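Local coordinates for protein aeromonas extracellular serine protease (Aeromonas sobria, PDB 3WQB) that preferentially cleaves peptide bonds that follow paired basic residues, one of them lysine, as a calcium-binding secreted serine protease and probable virulence factor, at residues 74-79 with 121-126; 130-135 with 292-297. The protein carries 1 engineered substitution. All coordinates share one frame; numbering follows the deposited sequence.

Interaction 1: 74-79 with 121-126; sequences VAVVDD and GIIAAV. With CA (calcium ion), chain C.
Ile-123 turns its CG1 branch anti to its own carbonyl carbon (chi1 -53°) and carries on fully extended, which sends CD1 off the helix toward the strand. There it meets two valines spaced two residues apart, Val-74 and Val-76. Both have nearly the same first torsion, but they offer different branches: Val-74 presents CG1, while Val-76 uses CG2, the methyl beside its backbone N. CD1 of Ile-123 settles 3.9 Å from CG1 of Val-74 and 4.0 Å from CG2 of Val-76, a single methyl shared by two. The Val-74 and Ile-123 side chains meet at a slant, whereas those of Val-76 and Ile-123 run past one another in opposite senses. Everything that touches here is apolar and buried, and the backbones stay well apart: the nearest CA atoms, those of Val-74 and Ile-123, are 8.6 Å from each other.

Each segment runs on from this packing to a functional site. Beyond the strand, Asp-79 N donates to Asp-78 OD1 at 2.7 Å, reaching that oxygen from its anti side, 16° out of the carboxylate plane. OD1 is also hydrogen-bonded to ND1 of His-115, consistent with the Asp-His pair of a subtilase charge relay; the third position, Ala-336, is an engineered change. The carboxylate of Asp-79 accepts hydrogen bonds from two backbone amides, OD2 from His-115 N and OD1 from Gly-116 N. Past the helix, Val-126 O binds a calcium ion at 2.3 Å.

This is strand-helix packing in the subtilisin fold. Strand 73-77 lies between 140-144 and 173-179 in the parallel sheet, helix 115-124 packs on strand 73-77 and is the helix of the beta-alpha-beta crossover from that strand to 140-144, and Ile-123 also touches Asn-175 of strand 173-179 and Pro-340 of helix 335-352.

Interaction 2: 130-135 with 292-297; sequences IGTKGI and AMVTTD. With CA (calcium ion), chain C; CA (calcium ion), chain E.
Thr-132 O binds a calcium ion at 2.4 Å, and two residues back Ile-130 O reaches the same ion at 2.4 Å. Val-126 O, the side-chain oxygens of Asn-29 and Asn-128 and the carboxylate of Asp-87 complete the site. Gly-131 takes a positive phi (59°), a conformation that favours glycine, between the two carbonyls that face the ion.

While its carbonyl serves the calcium, the side chain of Thr-132 points to strand 293-296. With chi1 at 53°, CG2 stands anti to the carbonyl carbon; it lies 3.7 Å from CG1 of Val-294 and 4.1 Å from CA of Thr-295. OG1 passes CG2 of Thr-296 at 4.1 Å, a loose, non-bonded approach.

Strand 293-296 pairs antiparallel with 328-329 in a small two-stranded sheet of the subtilisin-like catalytic domain, apart from its central parallel sheet. Thr-295 turns its CB away from the loop, and the hydroxyls of Thr-295 and Thr-296 find their polar partners at Ser-118 and Thr-117 of helix 115-124. Just beyond the strand, Asp-297 OD2 binds a second calcium ion at 2.4 Å, where the backbone oxygens of Leu-298, Met-303, Asn-306 and Cys-326 are further ligands.

From the N terminus, strand 73-77 leads into a long excursion that interaction 1 closes, when helix 115-124 comes back onto the strand. After three intervening residues comes segment 130-135, in the loop that follows the helix, and interaction 2 closes a much larger loop, of 156 residues, at strand 293-296. The two closures follow in series, neither nested nor crossed. They meet directly: Ala-125 O to Gly-134 N (2.9 Å) and Ile-122 O to Ile-135 N (3.0 Å) are probable hydrogen bonds, and one calcium ion takes ligands from both 121-126 and 130-135. Central sheet, helix, calcium-binding loop and the small two-stranded sheet are thereby tied in sequence.

Interaction 1: 74-79 with 121-126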
ATOM      1  N   VAL A  74      -8.666  11.810 -10.903  1.00 11.33           N
ATOM      2  CA  VAL A  74      -8.209  11.005  -9.781  1.00 11.21           C
ATOM      3  C   VAL A  74      -9.397  10.353  -9.075  1.00 10.43           C
ATOM      4  O   VAL A  74     -10.357  11.042  -8.706  1.00 11.26           O
ATOM      5  CB  VAL A  74      -7.423  11.859  -8.751  1.00 11.02           C
ATOM      6  CG1 VAL A  74      -6.875  10.979  -7.639  1.00 11.45           C
ATOM      7  CG2 VAL A  74      -6.280  12.622  -9.411  1.00 12.23           C
ATOM      8  N   ALA A  75      -9.325   9.034  -8.873  1.00 10.47           N
ATOM      9  CA  ALA A  75     -10.319   8.305  -8.073  1.00 10.28           C
ATOM     10  C   ALA A  75      -9.807   8.113  -6.654  1.00 10.18           C
ATOM     11  O   ALA A  75      -8.701   7.608  -6.451  1.00 10.72           O
ATOM     12  CB  ALA A  75     -10.616   6.951  -8.688  1.00 10.88           C
ATOM     13  N   VAL A  76     -10.624   8.490  -5.677  1.00  9.72           N
ATOM     14  CA  VAL A  76     -10.308   8.268  -4.275  1.00  9.69           C
ATOM     15  C   VAL A  76     -11.163   7.115  -3.777  1.00  9.69           C
ATOM     16  O   VAL A  76     -12.377   7.254  -3.579  1.00  9.88           O
ATOM     17  CB  VAL A  76     -10.518   9.555  -3.453  1.00  9.83           C
ATOM     18  CG1 VAL A  76     -10.257   9.312  -1.988  1.00 10.47           C
ATOM     19  CG2 VAL A  76      -9.586  10.645  -3.969  1.00 11.38           C
ATOM     20  N   VAL A  77     -10.526   5.959  -3.636  1.00  8.83           N
ATOM     21  CA  VAL A  77     -11.194   4.734  -3.209  1.00  9.30           C
ATOM     22  C   VAL A  77     -10.935   4.627  -1.707  1.00  9.20           C
ATOM     23  O   VAL A  77      -9.842   4.297  -1.265  1.00  9.89           O
ATOM     24  CB  VAL A  77     -10.671   3.514  -4.005  1.00  9.07           C
ATOM     25  CG1 VAL A  77     -11.433   2.245  -3.629  1.00 10.04           C
ATOM     26  CG2 VAL A  77     -10.777   3.778  -5.512  1.00 10.36           C
ATOM     27  N   ASP A  78     -11.938   4.969  -0.913  1.00  9.24           N
ATOM     28  CA  ASP A  78     -11.690   5.224   0.502  1.00  9.40           C
ATOM     29  C   ASP A  78     -12.990   5.090   1.306  1.00  9.98           C
ATOM     30  O   ASP A  78     -13.866   4.329   0.918  1.00 10.15           O
ATOM     31  CB  ASP A  78     -11.031   6.607   0.654  1.00  9.54           C
ATOM     32  CG  ASP A  78     -10.101   6.695   1.841  1.00 10.42           C
ATOM     33  OD1 ASP A  78     -10.599   6.734   2.984  1.00 11.45           O
ATOM     34  OD2 ASP A  78      -8.866   6.759   1.637  1.00 11.61           O
ATOM     35  N   ASP A  79     -13.114   5.800   2.429  1.00 10.57           N
ATOM     36  CA  ASP A  79     -14.283   5.635   3.296  1.00 11.16           C
ATOM     37  C   ASP A  79     -15.465   6.522   2.909  1.00 11.98           C
ATOM     38  O   ASP A  79     -16.538   6.417   3.498  1.00 12.84           O
ATOM     39  CB  ASP A  79     -13.898   5.839   4.768  1.00 11.06           C
ATOM     40  CG  ASP A  79     -13.591   7.294   5.114  1.00 11.34           C
ATOM     41  OD1 ASP A  79     -13.647   8.174   4.223  1.00 12.56           O
ATOM     42  OD2 ASP A  79     -13.318   7.566   6.307  1.00 12.96           O
ATOM     43  N   GLY A 121      -8.589  16.276  -0.079  1.00 10.35           N
ATOM     44  CA  GLY A 121      -8.087  17.639   0.043  1.00 10.34           C
ATOM     45  C   GLY A 121      -6.588  17.754  -0.169  1.00  9.94           C
ATOM     46  O   GLY A 121      -6.114  18.738  -0.735  1.00 10.38           O
ATOM     47  N   ILE A 122      -5.834  16.764   0.306  1.00  9.69           N
ATOM     48  CA  ILE A 122      -4.399  16.740   0.066  1.00  9.33           C
ATOM     49  C   ILE A 122      -4.142  16.766  -1.447  1.00  9.65           C
ATOM     50  O   ILE A 122      -3.262  17.489  -1.928  1.00 10.44           O
ATOM     51  CB  ILE A 122      -3.745  15.528   0.748  1.00  9.27           C
ATOM     52  CG1 ILE A 122      -3.794  15.703   2.270  1.00  9.12           C
ATOM     53  CG2 ILE A 122      -2.311  15.313   0.245  1.00  9.60           C
ATOM     54  CD1 ILE A 122      -3.521  14.421   3.031  1.00 10.63           C
ATOM     55  N   ILE A 123      -4.917  15.987  -2.192  1.00  9.57           N
ATOM     56  CA  ILE A 123      -4.757  15.948  -3.641  1.00  9.96           C
ATOM     57  C   ILE A 123      -5.208  17.224  -4.325  1.00 10.13           C
ATOM     58  O   ILE A 123      -4.462  17.799  -5.122  1.00 10.84           O
ATOM     59  CB  ILE A 123      -5.519  14.768  -4.274  1.00  9.51           C
ATOM     60  CG1 ILE A 123      -5.140  13.446  -3.608  1.00 10.21           C
ATOM     61  CG2 ILE A 123      -5.242  14.696  -5.773  1.00 10.91           C
ATOM     62  CD1 ILE A 123      -5.930  12.267  -4.097  1.00 11.02           C
ATOM     63  N   ALA A 124      -6.424  17.669  -4.017  1.00  9.87           N
ATOM     64  CA  ALA A 124      -7.107  18.597  -4.908  1.00 10.56           C
ATOM     65  C   ALA A 124      -8.039  19.601  -4.221  1.00 10.45           C
ATOM     66  O   ALA A 124      -9.048  20.008  -4.800  1.00 11.10           O
ATOM     67  CB  ALA A 124      -7.856  17.812  -5.987  1.00 11.20           C
ATOM     68  N   ALA A 125      -7.701  20.039  -3.010  1.00 10.43           N
ATOM     69  CA  ALA A 125      -8.440  21.168  -2.434  1.00 10.51           C
ATOM     70  C   ALA A 125      -8.366  22.336  -3.419  1.00 11.17           C
ATOM     71  O   ALA A 125      -7.319  22.603  -4.021  1.00 10.33           O
ATOM     72  CB  ALA A 125      -7.898  21.554  -1.062  1.00 10.83           C
ATOM     73  N   VAL A 126      -9.488  23.022  -3.576  1.00 11.71           N
ATOM     74  CA  VAL A 126      -9.618  24.063  -4.590  1.00 12.39           C
ATOM     75  C   VAL A 126      -8.722  25.266  -4.279  1.00 12.21           C
ATOM     76  O   VAL A 126      -8.561  25.659  -3.116  1.00 12.62           O
ATOM     77  CB  VAL A 126     -11.109  24.486  -4.735  1.00 12.35           C
ATOM     78  CG1 VAL A 126     -11.286  25.624  -5.734  1.00 12.98           C
ATOM     79  CG2 VAL A 126     -11.925  23.285  -5.160  1.00 13.93           C
TER
HETATM   80 CA    CA C 901      -8.923  26.409  -0.973  1.00 12.10          CA

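Interaction 2: 130-135 with 292-297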
ATOM      1  N   ILE A 130     -10.467  30.277   0.380  1.00 14.48           N
ATOM      2  CA  ILE A 130     -10.830  29.543   1.594  1.00 14.11           C
ATOM      3  C   ILE A 130      -9.936  28.329   1.809  1.00 13.29           C
ATOM      4  O   ILE A 130      -9.346  27.811   0.863  1.00 13.59           O
ATOM      5  CB  ILE A 130     -12.325  29.115   1.613  1.00 14.07           C
ATOM      6  CG1 ILE A 130     -12.649  28.176   0.446  1.00 14.90           C
ATOM      7  CG2 ILE A 130     -13.239  30.349   1.600  1.00 15.25           C
ATOM      8  CD1 ILE A 130     -13.995  27.462   0.573  1.00 16.07           C
ATOM      9  N   GLY A 131      -9.818  27.900   3.058  1.00 12.71           N
ATOM     10  CA  GLY A 131      -9.205  26.616   3.364  1.00 12.42           C
ATOM     11  C   GLY A 131      -7.783  26.442   2.890  1.00 12.34           C
ATOM     12  O   GLY A 131      -6.939  27.326   3.065  1.00 12.68           O
ATOM     13  N   THR A 132      -7.544  25.288   2.278  1.00 11.99           N
ATOM     14  CA  THR A 132      -6.209  24.850   1.886  1.00 11.38           C
ATOM     15  C   THR A 132      -6.043  24.904   0.368  1.00 11.31           C
ATOM     16  O   THR A 132      -6.983  25.225  -0.375  1.00 11.73           O
ATOM     17  CB  THR A 132      -5.973  23.401   2.344  1.00 11.28           C
ATOM     18  OG1 THR A 132      -7.044  22.580   1.866  1.00 12.61           O
ATOM     19  CG2 THR A 132      -5.877  23.307   3.879  1.00 11.74           C
ATOM     20  N   LYS A 133      -4.832  24.584  -0.083  1.00 11.29           N
ATOM     21  CA  LYS A 133      -4.537  24.459  -1.503  1.00 11.26           C
ATOM     22  C   LYS A 133      -4.118  23.021  -1.772  1.00 11.12           C
ATOM     23  O   LYS A 133      -3.199  22.513  -1.140  1.00 11.67           O
ATOM     24  CB  LYS A 133      -3.411  25.419  -1.903  1.00 11.55           C
ATOM     25  CG  LYS A 133      -3.206  25.557  -3.416  1.00 11.58           C
ATOM     26  CD  LYS A 133      -1.965  26.397  -3.731  1.00 12.98           C
ATOM     27  CE  LYS A 133      -1.876  26.724  -5.212  1.00 12.38           C
ATOM     28  NZ  LYS A 133      -0.577  27.388  -5.576  1.00 12.39           N
ATOM     29  N   GLY A 134      -4.784  22.362  -2.712  1.00 10.53           N
ATOM     30  CA  GLY A 134      -4.365  21.014  -3.090  1.00 10.70           C
ATOM     31  C   GLY A 134      -2.974  20.986  -3.702  1.00 10.57           C
ATOM     32  O   GLY A 134      -2.476  21.999  -4.218  1.00 11.46           O
ATOM     33  N   ILE A 135      -2.337  19.820  -3.644  1.00 10.31           N
ATOM     34  CA  ILE A 135      -1.096  19.605  -4.378  1.00 10.23           C
ATOM     35  C   ILE A 135      -1.332  19.829  -5.876  1.00 10.33           C
ATOM     36  O   ILE A 135      -0.512  20.449  -6.560  1.00 10.58           O
ATOM     37  CB  ILE A 135      -0.601  18.180  -4.136  1.00  9.40           C
ATOM     38  CG1 ILE A 135      -0.089  18.036  -2.711  1.00  9.04           C
ATOM     39  CG2 ILE A 135       0.497  17.776  -5.119  1.00 10.54           C
ATOM     40  CD1 ILE A 135       0.030  16.579  -2.279  1.00 10.49           C
ATOM     41  N   ALA A 292       1.176  17.298  11.348  1.00 10.88           N
ATOM     42  CA  ALA A 292       0.527  16.359  10.440  1.00 10.36           C
ATOM     43  C   ALA A 292      -0.014  17.134   9.230  1.00 10.62           C
ATOM     44  O   ALA A 292       0.507  18.211   8.917  1.00 10.86           O
ATOM     45  CB  ALA A 292      -0.552  15.541  11.153  1.00 11.06           C
ATOM     46  N   MET A 293      -1.045  16.619   8.564  1.00 10.81           N
ATOM     47  CA  MET A 293      -1.469  17.161   7.274  1.00 10.65           C
ATOM     48  C   MET A 293      -2.714  18.028   7.436  1.00 10.90           C
ATOM     49  O   MET A 293      -3.805  17.524   7.737  1.00 12.25           O
ATOM     50  CB  MET A 293      -1.747  16.027   6.283  1.00 10.95           C
ATOM     51  CG  MET A 293      -0.647  14.973   6.164  1.00 10.29           C
ATOM     52  SD  MET A 293       0.876  15.531   5.366  1.00 11.12           S
ATOM     53  CE  MET A 293       0.350  15.463   3.666  1.00 10.54           C
ATOM     54  N   VAL A 294      -2.547  19.331   7.224  1.00 10.68           N
ATOM     55  CA  VAL A 294      -3.683  20.249   7.211  1.00 10.34           C
ATOM     56  C   VAL A 294      -4.443  20.075   5.900  1.00 10.23           C
ATOM     57  O   VAL A 294      -3.872  20.184   4.811  1.00 10.67           O
ATOM     58  CB  VAL A 294      -3.236  21.711   7.413  1.00 10.17           C
ATOM     59  CG1 VAL A 294      -4.412  22.670   7.203  1.00 11.51           C
ATOM     60  CG2 VAL A 294      -2.626  21.868   8.808  1.00 11.37           C
ATOM     61  N   THR A 295      -5.735  19.786   6.012  1.00  9.85           N
ATOM     62  CA  THR A 295      -6.520  19.390   4.852  1.00 10.35           C
ATOM     63  C   THR A 295      -8.018  19.623   5.079  1.00 10.43           C
ATOM     64  O   THR A 295      -8.424  20.145   6.121  1.00 11.27           O
ATOM     65  CB  THR A 295      -6.248  17.898   4.508  1.00 10.23           C
ATOM     66  OG1 THR A 295      -6.860  17.567   3.256  1.00 10.45           O
ATOM     67  CG2 THR A 295      -6.752  16.965   5.605  1.00 11.69           C
ATOM     68  N   THR A 296      -8.822  19.233   4.102  1.00  9.97           N
ATOM     69  CA  THR A 296     -10.263  19.324   4.187  1.00 10.61           C
ATOM     70  C   THR A 296     -10.843  18.246   5.100  1.00 11.01           C
ATOM     71  O   THR A 296     -10.540  17.058   4.962  1.00 12.32           O
ATOM     72  CB  THR A 296     -10.886  19.194   2.791  1.00  9.90           C
ATOM     73  OG1 THR A 296     -10.343  18.041   2.134  1.00 11.08           O
ATOM     74  CG2 THR A 296     -10.571  20.416   1.938  1.00 11.58           C
ATOM     75  N   ASP A 297     -11.702  18.676   6.017  1.00 11.21           N
ATOM     76  CA  ASP A 297     -12.411  17.795   6.931  1.00 11.32           C
ATOM     77  C   ASP A 297     -13.840  17.604   6.447  1.00 11.57           C
ATOM     78  O   ASP A 297     -14.288  18.309   5.543  1.00 12.45           O
ATOM     79  CB  ASP A 297     -12.435  18.449   8.314  1.00 11.31           C
ATOM     80  CG  ASP A 297     -12.797  17.478   9.414  1.00 11.06           C
ATOM     81  OD1 ASP A 297     -12.321  16.322   9.358  1.00 12.05           O
ATOM     82  OD2 ASP A 297     -13.561  17.867  10.325  1.00 10.71           O
TER
HETATM   83 CA    CA C 901      -8.923  26.409  -0.973  1.00 12.10          CA
HETATM   84 CA    CA E 903     -15.627  19.096  10.650  1.00 15.66          CA